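Local coordinates for thiol-activated cytolysin (Desulfobulbus propionicus, PDB 6NAL), which probably forms pores in target membranes, as a member of the thiol-activated (cholesterol-dependent) cytolysin family made by a Gram-negative bacterium, at residues E68-P73 / G86-L91; G74-A79 / V339-G344; P105-I110 / S130-S135; F146-S151 / G263-D268; Q195-V200 / N329-L334. One frame throughout, in Å; residues are numbered along the deposited sequence.

Interaction 1. Residues E68-P73 / G86-L91; sequences EDVTYP and GKPQEL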
# COMPACT_ATOMS: atom_id res chain seq x y z
N GLU A 68 40.96 11.56 -17.56
CA GLU A 68 40.85 11.08 -18.93
C GLU A 68 42.19 10.56 -19.45
O GLU A 68 42.24 9.56 -20.17
CB GLU A 68 40.35 12.17 -19.89
CG GLU A 68 39.09 12.95 -19.47
CD GLU A 68 38.36 13.62 -20.68
OE1 GLU A 68 38.97 13.75 -21.79
OE2 GLU A 68 37.17 14.02 -20.48
N ASP A 69 43.29 11.23 -19.09
CA ASP A 69 44.62 10.84 -19.57
C ASP A 69 45.18 9.61 -18.87
O ASP A 69 46.27 9.18 -19.23
CB ASP A 69 45.59 12.00 -19.40
CG ASP A 69 45.89 12.31 -17.92
OD1 ASP A 69 45.16 11.82 -16.99
OD2 ASP A 69 46.85 13.07 -17.69
N VAL A 70 44.42 8.99 -17.97
CA VAL A 70 44.83 7.78 -17.27
C VAL A 70 43.89 6.61 -17.51
O VAL A 70 44.18 5.47 -17.09
CB VAL A 70 44.95 8.07 -15.76
CG1 VAL A 70 44.84 6.86 -14.92
CG2 VAL A 70 46.27 8.80 -15.53
N THR A 71 42.80 6.82 -18.25
CA THR A 71 41.82 5.76 -18.41
C THR A 71 41.52 5.55 -19.87
O THR A 71 40.36 5.32 -20.26
CB THR A 71 40.52 6.07 -17.70
OG1 THR A 71 40.04 7.33 -18.16
CG2 THR A 71 40.68 6.16 -16.26
N TYR A 72 42.51 5.67 -20.68
CA TYR A 72 42.40 5.45 -22.12
C TYR A 72 42.58 3.98 -22.44
O TYR A 72 43.13 3.19 -21.63
CB TYR A 72 43.45 6.30 -22.87
CG TYR A 72 44.87 6.03 -22.38
CD1 TYR A 72 45.39 6.71 -21.28
CD2 TYR A 72 45.67 5.06 -22.97
CE1 TYR A 72 46.68 6.46 -20.79
CE2 TYR A 72 46.94 4.78 -22.48
CZ TYR A 72 47.43 5.49 -21.39
OH TYR A 72 48.67 5.27 -20.89
N PRO A 73 42.15 3.57 -23.62
CA PRO A 73 42.25 2.15 -23.97
C PRO A 73 43.71 1.72 -23.94
O PRO A 73 44.57 2.35 -24.54
CB PRO A 73 41.66 2.08 -25.39
CG PRO A 73 40.83 3.28 -25.51
CD PRO A 73 41.36 4.35 -24.58
N GLY A 86 36.18 7.45 -8.37
CA GLY A 86 36.57 8.44 -9.36
C GLY A 86 38.01 8.92 -9.34
O GLY A 86 38.30 9.96 -9.96
N LYS A 87 38.91 8.19 -8.66
CA LYS A 87 40.34 8.51 -8.61
C LYS A 87 41.21 7.30 -8.96
O LYS A 87 41.92 6.73 -8.11
CB LYS A 87 40.70 9.07 -7.24
CG LYS A 87 40.03 10.42 -7.00
CD LYS A 87 40.27 10.91 -5.59
CE LYS A 87 39.61 12.28 -5.33
NZ LYS A 87 38.11 12.34 -5.53
N PRO A 88 41.19 6.88 -10.22
CA PRO A 88 42.01 5.73 -10.61
C PRO A 88 43.50 6.06 -10.53
O PRO A 88 43.92 7.19 -10.78
CB PRO A 88 41.56 5.45 -12.05
CG PRO A 88 41.16 6.78 -12.56
CD PRO A 88 40.56 7.55 -11.37
N GLN A 89 44.27 5.06 -10.14
CA GLN A 89 45.68 5.22 -9.82
C GLN A 89 46.47 4.67 -11.00
O GLN A 89 46.47 3.45 -11.27
CB GLN A 89 46.04 4.49 -8.51
CG GLN A 89 47.50 4.69 -8.10
CD GLN A 89 47.94 3.88 -6.88
OE1 GLN A 89 47.12 3.44 -6.07
NE2 GLN A 89 49.26 3.65 -6.77
N GLU A 90 47.11 5.58 -11.73
CA GLU A 90 47.99 5.20 -12.82
C GLU A 90 49.12 4.28 -12.36
O GLU A 90 49.67 4.42 -11.26
CB GLU A 90 48.56 6.47 -13.44
CG GLU A 90 49.32 6.30 -14.76
CD GLU A 90 49.85 7.67 -15.26
OE1 GLU A 90 50.05 8.56 -14.40
OE2 GLU A 90 50.05 7.84 -16.50
N LEU A 91 49.40 3.28 -13.18
CA LEU A 91 50.56 2.41 -13.07
C LEU A 91 51.57 2.89 -14.11
O LEU A 91 51.55 2.48 -15.27
CB LEU A 91 50.16 0.96 -13.33
CG LEU A 91 51.35 0.01 -13.42
CD1 LEU A 91 52.16 0.21 -12.14
CD2 LEU A 91 50.93 -1.40 -13.54
O HOH W 1 48.64 6.04 -18.03
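The carboxylate of Glu90 turns one face to Val70, whose CG2 lies almost squarely over CD, with the Val70 CG2 to Glu90 CD distance 3.8 Å and the two oxygens nearly equally far from the methyl. The ring of Tyr72 has the carbonyl carbon of Asp69 in plane at its edge, while its hydroxyl reaches toward Glu90 through a water: Tyr72 OH is 3.0 Å from the water oxygen, which donates to Glu90 OE2 at 2.8 Å. One group of Glu90 therefore does two jobs. Its CG stands anti to the backbone N (chi1 -170°) and the chain runs on extended, laying CB, CG and CD along Val70 and leaving an oxygen for the water. A branched valine suits this place, since its second methyl, CG1, is turned to Glu90 CB at 4.0 Å. Beside this pair, Thr71 CG2 touches Pro88 CG at 3.8 Å, the two side chains crossing at about a right angle; the threonine's other branch, OG1, bonds to the carbonyl of Tyr67. The Tyr72 hydroxyl also bonds to Pro116 O, so the tyrosine spans from the water bridge toward the start of helix 118-133. Strands 76-78 and 89-90 are joined through the short helix 81-84, which ends in a Schellman motif with Gly86, at positive phi, as its C-prime residue. Val70 and Pro88 both lean on Leu77, so the loop 68-73 packs against this antiparallel strand pair at the edge of the large sheet.

Interaction 2. Residues G74-A79 / V339-G344; sequences GALLVA and VFLKDG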
# COMPACT_ATOMS: atom_id res chain seq x y z
N GLY A 74 43.97 0.61 -23.25
CA GLY A 74 45.31 0.12 -23.10
C GLY A 74 46.09 0.74 -21.97
O GLY A 74 47.28 0.41 -21.80
N ALA A 75 45.49 1.64 -21.19
CA ALA A 75 46.19 2.10 -19.99
C ALA A 75 46.33 0.95 -19.00
O ALA A 75 45.66 -0.09 -19.12
CB ALA A 75 45.45 3.26 -19.31
N LEU A 76 47.24 1.12 -18.03
CA LEU A 76 47.36 0.21 -16.90
C LEU A 76 47.09 0.97 -15.61
O LEU A 76 47.39 2.17 -15.50
CB LEU A 76 48.72 -0.41 -16.84
CG LEU A 76 49.03 -1.38 -17.97
CD1 LEU A 76 50.51 -1.80 -17.71
CD2 LEU A 76 48.14 -2.57 -18.02
N LEU A 77 46.50 0.28 -14.65
CA LEU A 77 46.11 0.91 -13.40
C LEU A 77 46.44 -0.04 -12.28
O LEU A 77 46.56 -1.25 -12.52
CB LEU A 77 44.61 1.20 -13.35
CG LEU A 77 44.05 2.13 -14.40
CD1 LEU A 77 42.52 2.00 -14.41
CD2 LEU A 77 44.53 3.59 -14.09
N VAL A 78 46.54 0.48 -11.04
CA VAL A 78 46.55 -0.39 -9.86
C VAL A 78 45.14 -0.45 -9.27
O VAL A 78 44.52 0.58 -8.97
CB VAL A 78 47.61 0.02 -8.80
CG1 VAL A 78 48.96 0.35 -9.46
CG2 VAL A 78 47.16 1.15 -7.92
N ALA A 79 44.62 -1.65 -9.13
CA ALA A 79 43.26 -1.81 -8.61
C ALA A 79 43.20 -1.26 -7.19
O ALA A 79 44.12 -1.45 -6.38
CB ALA A 79 42.84 -3.27 -8.65
N VAL A 339 39.85 -4.99 -17.06
CA VAL A 339 40.08 -6.40 -16.87
C VAL A 339 41.37 -6.54 -16.03
O VAL A 339 42.22 -5.65 -16.02
CB VAL A 339 40.11 -7.03 -18.28
CG1 VAL A 339 41.50 -6.92 -18.92
CG2 VAL A 339 39.52 -8.42 -18.28
N PHE A 340 41.45 -7.61 -15.22
CA PHE A 340 42.68 -7.88 -14.47
C PHE A 340 43.79 -8.30 -15.44
O PHE A 340 43.56 -9.07 -16.37
CB PHE A 340 42.45 -8.95 -13.40
CG PHE A 340 41.64 -8.46 -12.23
CD1 PHE A 340 42.24 -7.68 -11.24
CD2 PHE A 340 40.30 -8.77 -12.13
CE1 PHE A 340 41.49 -7.20 -10.15
CE2 PHE A 340 39.53 -8.30 -11.06
CZ PHE A 340 40.11 -7.50 -10.07
N LEU A 341 45.00 -7.79 -15.22
CA LEU A 341 46.05 -8.03 -16.21
C LEU A 341 46.53 -9.47 -16.15
O LEU A 341 46.80 -10.08 -17.20
CB LEU A 341 47.20 -7.06 -16.02
CG LEU A 341 48.42 -7.26 -16.92
CD1 LEU A 341 48.07 -7.20 -18.41
CD2 LEU A 341 49.49 -6.24 -16.55
N LYS A 342 46.60 -10.04 -14.95
CA LYS A 342 47.12 -11.39 -14.75
C LYS A 342 46.48 -12.44 -15.68
O LYS A 342 47.18 -13.23 -16.32
CB LYS A 342 46.85 -11.80 -13.32
CG LYS A 342 47.11 -13.34 -12.98
CD LYS A 342 46.53 -13.72 -11.61
CE LYS A 342 46.70 -15.24 -11.37
NZ LYS A 342 46.26 -15.71 -9.99
N ASP A 343 45.16 -12.40 -15.85
CA ASP A 343 44.44 -13.47 -16.56
C ASP A 343 43.35 -12.97 -17.50
O ASP A 343 42.87 -13.75 -18.32
CB ASP A 343 43.80 -14.46 -15.55
CG ASP A 343 43.13 -13.76 -14.32
OD1 ASP A 343 42.78 -12.54 -14.37
OD2 ASP A 343 42.96 -14.46 -13.28
N GLY A 344 42.95 -11.70 -17.40
CA GLY A 344 41.93 -11.16 -18.28
C GLY A 344 40.51 -11.28 -17.77
O GLY A 344 39.57 -11.10 -18.55
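This is a buried, wholly apolar contact between two chain stretches that border the same strand: Leu76 meets Leu341, and Ala79 meets Phe340, where strand 76-78 comes close to the end of strand 332-340. The backbones stay well apart, the alpha carbons CA of Leu76 and Leu341 being 8.4 Å from each other, so only side chains bridge the gap. From Leu76 the CD2 methyl does the touching, and it meets CD2 of Leu341 at 4.2 Å, branch end against branch end. Leu341 CG is anti to the backbone N (chi1 176°), which carries the fork out toward Leu76. Forked, flexible side chains suit such a spacing, because each can extend one methyl to meet the other. At the other end a small residue meets a large one. Ala79 CB reaches CE1 of the Phe340 ring at 4.4 Å, a loose touch in which the ring supplies most of the length. Just beyond it the chain turns, and Gly344 N bonds back to Phe340 O at 2.9 Å. Phe234 and Leu233 of strand 232-250 take part on both sides, Phe234 packing with Leu76 and Val339, Leu233 with Ala79 and Phe340. The Phe340 ring also meets that of Tyr16, and strand 76-78 pairs with 89-90 along one edge and with 232-250 along the other.

Interaction 3. Residues P105-I110 / S130-S135; sequences PGATDI and SKWFDS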
# COMPACT_ATOMS: atom_id res chain seq x y z
N PRO A 105 30.34 2.54 -36.00
CA PRO A 105 29.13 1.88 -36.54
C PRO A 105 29.02 2.10 -38.03
O PRO A 105 29.31 3.18 -38.54
CB PRO A 105 27.97 2.56 -35.80
CG PRO A 105 28.63 3.59 -34.84
CD PRO A 105 30.04 3.83 -35.38
N GLY A 106 28.64 1.03 -38.72
CA GLY A 106 28.61 1.04 -40.16
C GLY A 106 29.95 0.91 -40.83
O GLY A 106 29.99 0.81 -42.06
N ALA A 107 31.04 0.94 -40.07
CA ALA A 107 32.38 0.80 -40.61
C ALA A 107 32.96 -0.54 -40.18
O ALA A 107 32.53 -1.14 -39.19
CB ALA A 107 33.29 1.93 -40.12
N THR A 108 33.94 -1.02 -40.95
CA THR A 108 34.71 -2.19 -40.55
C THR A 108 35.79 -1.75 -39.55
O THR A 108 36.46 -0.73 -39.73
CB THR A 108 35.34 -2.89 -41.76
OG1 THR A 108 36.63 -2.32 -42.05
CG2 THR A 108 34.45 -2.81 -43.00
N ASP A 109 35.96 -2.54 -38.49
CA ASP A 109 36.85 -2.15 -37.39
C ASP A 109 38.29 -1.98 -37.87
O ASP A 109 38.90 -2.93 -38.37
CB ASP A 109 36.80 -3.20 -36.27
CG ASP A 109 35.52 -3.14 -35.43
OD1 ASP A 109 34.48 -2.62 -35.93
OD2 ASP A 109 35.57 -3.63 -34.28
N ILE A 110 38.83 -0.77 -37.68
CA ILE A 110 40.21 -0.45 -38.04
C ILE A 110 41.04 -0.53 -36.76
O ILE A 110 40.64 -0.00 -35.72
CB ILE A 110 40.31 0.96 -38.68
CG1 ILE A 110 39.60 1.02 -40.04
CG2 ILE A 110 41.76 1.34 -38.86
CD1 ILE A 110 39.55 2.39 -40.69
N SER A 130 39.47 10.82 -38.43
CA SER A 130 39.64 11.70 -39.58
C SER A 130 39.30 10.98 -40.87
O SER A 130 38.53 11.48 -41.69
CB SER A 130 41.06 12.25 -39.61
OG SER A 130 41.23 13.17 -38.54
N LYS A 131 39.82 9.77 -41.05
CA LYS A 131 39.57 9.06 -42.29
C LYS A 131 38.11 8.70 -42.40
O LYS A 131 37.60 8.55 -43.51
CB LYS A 131 40.46 7.81 -42.39
CG LYS A 131 42.00 8.04 -42.23
CD LYS A 131 42.50 9.41 -42.73
CE LYS A 131 43.91 9.78 -42.20
NZ LYS A 131 44.77 8.58 -42.02
N TRP A 132 37.41 8.57 -41.28
CA TRP A 132 36.01 8.19 -41.42
C TRP A 132 35.14 9.37 -41.77
O TRP A 132 34.23 9.23 -42.59
CB TRP A 132 35.46 7.53 -40.17
CG TRP A 132 34.12 6.88 -40.45
CD1 TRP A 132 33.85 5.83 -41.32
CD2 TRP A 132 32.88 7.25 -39.88
NE1 TRP A 132 32.52 5.52 -41.29
CE2 TRP A 132 31.90 6.37 -40.41
CE3 TRP A 132 32.50 8.22 -38.96
CZ2 TRP A 132 30.57 6.46 -40.04
CZ3 TRP A 132 31.17 8.29 -38.59
CH2 TRP A 132 30.22 7.43 -39.14
N PHE A 133 35.34 10.53 -41.15
CA PHE A 133 34.52 11.64 -41.61
C PHE A 133 35.22 12.47 -42.69
O PHE A 133 34.53 13.21 -43.41
CB PHE A 133 33.95 12.53 -40.45
CG PHE A 133 34.92 12.99 -39.41
CD1 PHE A 133 36.11 13.63 -39.75
CD2 PHE A 133 34.60 12.83 -38.05
CE1 PHE A 133 36.99 14.08 -38.75
CE2 PHE A 133 35.47 13.27 -37.05
CZ PHE A 133 36.66 13.90 -37.40
N ASP A 134 36.53 12.30 -42.92
CA ASP A 134 37.05 12.79 -44.20
C ASP A 134 36.49 12.00 -45.38
O ASP A 134 36.88 12.27 -46.51
CB ASP A 134 38.57 12.74 -44.25
CG ASP A 134 39.21 14.10 -44.02
OD1 ASP A 134 40.36 14.33 -44.45
OD2 ASP A 134 38.56 14.96 -43.37
N SER A 135 35.62 11.01 -45.12
CA SER A 135 34.99 10.22 -46.17
C SER A 135 33.47 10.30 -46.13
O SER A 135 32.81 9.51 -46.82
CB SER A 135 35.45 8.75 -46.06
OG SER A 135 34.49 7.92 -45.41
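Ala107 and Trp132 bring the two backbones no nearer than 8.3 Å between their CA atoms, a gap that the indole fills from the helix side. The first segment is the connection of a beta hairpin, strands 98-103 and 110-114, and the second is the C-terminal end of helix 118-133. Within the hairpin loop, Pro105 and Gly106 have the backbone angles of the two central residues of a type II turn: proline fits the first position by its fixed phi, and glycine the second, where phi is positive. Trp132 CG stands anti to the backbone N (chi1 -168°), which swings the indole out from the helix to the turn. There the side chain of Ala107 meets the pyrrole part obliquely, Ala107 CB lying 3.9 Å from Trp132 NE1, while the carbonyl of Pro105 nears the benzo part, with Pro105 O 3.8 Å from Trp132 CZ2. A small methyl suits this position, letting the broad ring come close to the loop. His136 meets the indole edge-to-face. The second subunit adds Trp439 against Pro105 and Ala436 against Trp132, both from the stretch that matches the tryptophan-rich undecapeptide of this toxin family. Past the helix the chain turns back on the same tryptophan: Ser135 OG donates to Trp132 O at 3.1 Å, approaching at a C=O...O angle of 126° and 38° out of the carbonyl plane.

Interaction 4. Residues F146-S151 / G263-D268; sequences FQYSSS and GTCSKD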
# COMPACT_ATOMS: atom_id res chain seq x y z
N PHE A 146 18.86 7.83 -27.96
CA PHE A 146 19.31 7.87 -26.58
C PHE A 146 18.83 6.65 -25.82
O PHE A 146 17.74 6.14 -26.07
CB PHE A 146 18.84 9.14 -25.88
CG PHE A 146 19.62 10.39 -26.26
CD1 PHE A 146 20.99 10.51 -25.98
CD2 PHE A 146 18.99 11.45 -26.87
CE1 PHE A 146 21.71 11.65 -26.32
CE2 PHE A 146 19.71 12.60 -27.21
CZ PHE A 146 21.07 12.70 -26.92
N GLN A 147 19.70 6.15 -24.94
CA GLN A 147 19.26 5.37 -23.79
C GLN A 147 18.74 6.30 -22.69
O GLN A 147 19.26 7.39 -22.46
CB GLN A 147 20.38 4.49 -23.25
CG GLN A 147 20.02 3.82 -21.93
CD GLN A 147 21.23 3.28 -21.18
OE1 GLN A 147 22.32 3.16 -21.76
NE2 GLN A 147 21.04 2.94 -19.90
N TYR A 148 17.69 5.85 -22.00
CA TYR A 148 16.92 6.70 -21.12
C TYR A 148 16.95 6.09 -19.73
O TYR A 148 16.91 4.88 -19.59
CB TYR A 148 15.52 6.84 -21.65
CG TYR A 148 14.65 7.73 -20.84
CD1 TYR A 148 14.72 9.10 -20.97
CD2 TYR A 148 13.72 7.21 -19.96
CE1 TYR A 148 13.90 9.92 -20.23
CE2 TYR A 148 12.91 8.03 -19.20
CZ TYR A 148 12.99 9.38 -19.36
OH TYR A 148 12.19 10.22 -18.64
N SER A 149 17.14 6.94 -18.72
CA SER A 149 17.13 6.50 -17.33
C SER A 149 16.50 7.58 -16.48
O SER A 149 16.79 8.75 -16.70
CB SER A 149 18.53 6.24 -16.73
OG SER A 149 19.21 5.26 -17.47
N SER A 150 15.69 7.20 -15.50
CA SER A 150 15.09 8.18 -14.60
C SER A 150 14.85 7.56 -13.23
O SER A 150 14.63 6.36 -13.12
CB SER A 150 13.77 8.70 -15.15
OG SER A 150 12.79 7.67 -15.15
N SER A 151 14.88 8.38 -12.20
CA SER A 151 14.71 7.86 -10.85
C SER A 151 14.79 9.03 -9.89
O SER A 151 15.52 10.00 -10.12
CB SER A 151 15.77 6.79 -10.54
OG SER A 151 15.67 6.33 -9.17
N GLY A 263 4.57 12.23 -15.86
CA GLY A 263 3.47 12.44 -16.77
C GLY A 263 3.76 13.53 -17.77
O GLY A 263 3.05 13.69 -18.77
N THR A 264 4.79 14.32 -17.50
CA THR A 264 5.15 15.39 -18.40
C THR A 264 6.50 15.17 -19.08
O THR A 264 6.82 15.93 -20.00
CB THR A 264 5.17 16.76 -17.69
OG1 THR A 264 6.21 16.79 -16.71
CG2 THR A 264 3.85 17.05 -16.99
N CYS A 265 7.27 14.15 -18.66
CA CYS A 265 8.57 13.87 -19.27
C CYS A 265 8.78 12.38 -19.45
O CYS A 265 8.30 11.57 -18.66
CB CYS A 265 9.75 14.45 -18.45
SG CYS A 265 11.39 14.37 -19.30
N SER A 266 9.50 12.04 -20.52
CA SER A 266 9.69 10.66 -20.97
C SER A 266 10.91 10.60 -21.88
O SER A 266 11.63 11.60 -22.05
CB SER A 266 8.43 10.18 -21.70
OG SER A 266 8.15 11.01 -22.82
N LYS A 267 11.15 9.43 -22.48
CA LYS A 267 12.21 9.28 -23.46
C LYS A 267 11.98 10.14 -24.69
O LYS A 267 12.93 10.39 -25.44
CB LYS A 267 12.35 7.81 -23.87
CG LYS A 267 11.06 7.17 -24.36
CD LYS A 267 11.31 6.37 -25.59
CE LYS A 267 10.04 5.67 -26.05
NZ LYS A 267 8.83 6.39 -26.14
N ASP A 268 10.74 10.60 -24.92
CA ASP A 268 10.48 11.48 -26.06
C ASP A 268 10.70 12.95 -25.76
O ASP A 268 10.69 13.77 -26.68
CB ASP A 268 9.04 11.33 -26.57
CG ASP A 268 8.78 9.97 -27.18
OD1 ASP A 268 9.66 9.44 -27.92
OD2 ASP A 268 7.70 9.41 -26.91
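Tyr148 and Lys267 form the tight half of this contact. The peptide from Ser266 to Lys267 lies across the phenol, with Lys267 CA 3.5 Å from Tyr148 CD1 and over one face of the ring. Lys267 CB adds a CH-pi contact, 4.1 Å from the centroid and 24° off the normal. Nearer the hydroxyl end, Ser266 O approaches Tyr148 CE1 obliquely at 3.4 Å. With CG anti to the backbone N (chi1 -178°), the tyrosine extends flat beneath the passing chain, a broad, flat platform for the peptide. Its other neighbours are Phe193, edge-to-face, and Ile191, both on strand 187-202. In the CDC fold, strand 147-152 is an edge strand of the bent central sheet, and helix 254-264, set between strands 232-250 and 287-294, probably belongs to the second helical region thought to become a membrane hairpin. The looser side begins beyond CB of Lys267, whose chain bends away from the ring until NZ makes a weak salt bridge to OD2 of the exposed Asp268, at 3.3 Å. Asp268 N in turn bonds weakly to Ser266 OG, and Tyr445 of the second subunit packs on Lys267 while its hydroxyl bonds to Tyr148 N.

Interaction 5. Residues Q195-V200 / N329-L334; sequences QIFYSV and NTAAPL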
# COMPACT_ATOMS: atom_id res chain seq x y z
N GLN A 195 23.90 8.61 -25.19
CA GLN A 195 24.14 8.06 -26.52
C GLN A 195 25.62 7.77 -26.71
O GLN A 195 26.45 8.65 -26.55
CB GLN A 195 23.67 9.01 -27.62
CG GLN A 195 23.80 8.37 -28.99
CD GLN A 195 23.21 9.23 -30.11
OE1 GLN A 195 22.73 10.34 -29.85
NE2 GLN A 195 23.31 8.75 -31.35
N ILE A 196 25.92 6.54 -27.13
CA ILE A 196 27.28 6.11 -27.44
C ILE A 196 27.52 6.27 -28.94
O ILE A 196 26.86 5.61 -29.75
CB ILE A 196 27.51 4.65 -27.02
CG1 ILE A 196 27.20 4.45 -25.53
CG2 ILE A 196 28.91 4.21 -27.35
CD1 ILE A 196 27.28 2.96 -25.08
N PHE A 197 28.53 7.09 -29.31
CA PHE A 197 28.82 7.27 -30.74
C PHE A 197 29.74 6.17 -31.23
O PHE A 197 29.44 5.51 -32.22
CB PHE A 197 29.44 8.65 -31.03
CG PHE A 197 28.53 9.81 -30.73
CD1 PHE A 197 27.16 9.69 -30.87
CD2 PHE A 197 29.04 11.01 -30.32
CE1 PHE A 197 26.33 10.76 -30.58
CE2 PHE A 197 28.21 12.08 -30.03
CZ PHE A 197 26.85 11.95 -30.15
N TYR A 198 30.86 5.95 -30.55
CA TYR A 198 31.77 4.87 -30.89
C TYR A 198 32.49 4.32 -29.66
O TYR A 198 32.50 4.93 -28.59
CB TYR A 198 32.82 5.32 -31.91
CG TYR A 198 33.64 6.52 -31.45
CD1 TYR A 198 33.18 7.81 -31.65
CD2 TYR A 198 34.88 6.36 -30.78
CE1 TYR A 198 33.95 8.91 -31.25
CE2 TYR A 198 35.61 7.46 -30.39
CZ TYR A 198 35.14 8.71 -30.65
OH TYR A 198 35.84 9.81 -30.23
N SER A 199 33.18 3.19 -29.85
CA SER A 199 33.98 2.57 -28.81
C SER A 199 35.42 2.31 -29.29
O SER A 199 35.70 2.22 -30.48
CB SER A 199 33.36 1.25 -28.35
OG SER A 199 32.13 1.48 -27.70
N VAL A 200 36.33 2.20 -28.32
CA VAL A 200 37.71 1.85 -28.57
C VAL A 200 38.15 0.80 -27.56
O VAL A 200 38.10 1.03 -26.35
CB VAL A 200 38.66 3.06 -28.51
CG1 VAL A 200 40.06 2.56 -28.83
CG2 VAL A 200 38.23 4.19 -29.43
N ASN A 329 34.52 19.26 -32.93
CA ASN A 329 33.39 18.90 -32.06
C ASN A 329 33.51 17.41 -31.73
O ASN A 329 33.06 16.56 -32.49
CB ASN A 329 32.07 19.21 -32.73
CG ASN A 329 30.94 19.38 -31.73
OD1 ASN A 329 31.11 20.01 -30.68
ND2 ASN A 329 29.80 18.80 -32.05
N THR A 330 34.12 17.12 -30.59
CA THR A 330 34.51 15.79 -30.20
C THR A 330 33.37 15.05 -29.48
O THR A 330 32.33 15.61 -29.13
CB THR A 330 35.74 15.86 -29.27
OG1 THR A 330 35.60 16.96 -28.36
CG2 THR A 330 37.04 16.05 -30.07
N ALA A 331 33.60 13.77 -29.25
CA ALA A 331 32.76 13.04 -28.34
C ALA A 331 33.42 12.97 -26.96
O ALA A 331 34.65 13.07 -26.83
CB ALA A 331 32.48 11.64 -28.85
N ALA A 332 32.60 12.79 -25.93
CA ALA A 332 33.20 12.71 -24.60
C ALA A 332 33.39 11.26 -24.19
O ALA A 332 32.61 10.39 -24.62
CB ALA A 332 32.32 13.41 -23.57
N PRO A 333 34.44 10.93 -23.44
CA PRO A 333 34.51 9.60 -22.86
C PRO A 333 33.43 9.47 -21.80
O PRO A 333 33.16 10.41 -21.05
CB PRO A 333 35.92 9.53 -22.25
CG PRO A 333 36.39 10.94 -22.14
CD PRO A 333 35.71 11.67 -23.28
N LEU A 334 32.80 8.30 -21.76
CA LEU A 334 31.64 8.10 -20.90
C LEU A 334 31.94 7.01 -19.90
O LEU A 334 31.98 7.27 -18.70
CB LEU A 334 30.40 7.72 -21.71
CG LEU A 334 29.92 8.81 -22.64
CD1 LEU A 334 28.66 8.45 -23.38
CD2 LEU A 334 29.72 10.12 -21.85
O HOH W 2 35.35 12.32 -30.91
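Phe197 and Tyr198, neighbours in sequence, both turn their rings to the one methyl of Ala331, an arrangement made possible by a classic beta bulge in which the two residues together face Tyr240 on the adjoining strand. A regular strand would send successive side chains to opposite sides of the sheet. The ring of Phe197 comes edge-on, Ala331 CB lying near its plane, 3.8 Å from Phe197 CD2. Tyr198 meets the same carbon obliquely, CE1 being 3.9 Å from Ala331 CB; its CG sits between the backbone N and the carbonyl carbon (chi1 57°), swinging the phenol toward the loop. Alanine suits the junction, because a single methyl fits between the two rings at ordinary packing distance. The phenol also has a polar tie: a water in the plane of its ring lies 2.6 Å from Tyr198 OH and accepts from Ala331 N at 2.8 Å, so the water satisfies the Ala331 N-H and is itself held by the tyrosine hydroxyl. Further along, Leu334 CD1 rests against Gln195 O at 3.9 Å, while the amide of Gln195 is held by Asn145 N and Pro143 O. The touching parts run at 107° to one another, so this is crossing rather than strand pairing. Strand 232-250 lies between, pairing with both 187-202 and 332-340; Tyr198 packs on Leu129 of helix 118-133, and Val200 on Ile125 of the same helix.

In the fold
Interactions 1, 2 and 5 are buried, interaction 4 partly so, and interaction 3 lies at the surface. Interactions 1 and 2 adjoin through the pairing of strands 76-78 and 89-90, while interactions 2 and 5 use the two ends of strand 332-340. Interaction 5 is a hub: it touches interaction 1 through Pro73 and Val200, interaction 3 through Pro105, and interaction 4 through Phe146 and Gln195. Chemistry follows place. Interaction 2 is purely apolar; 1 and 5 add a water bridge from a tyrosine; 3 and 4 each set one aromatic ring against backbone and a CB, and both meet the second subunit.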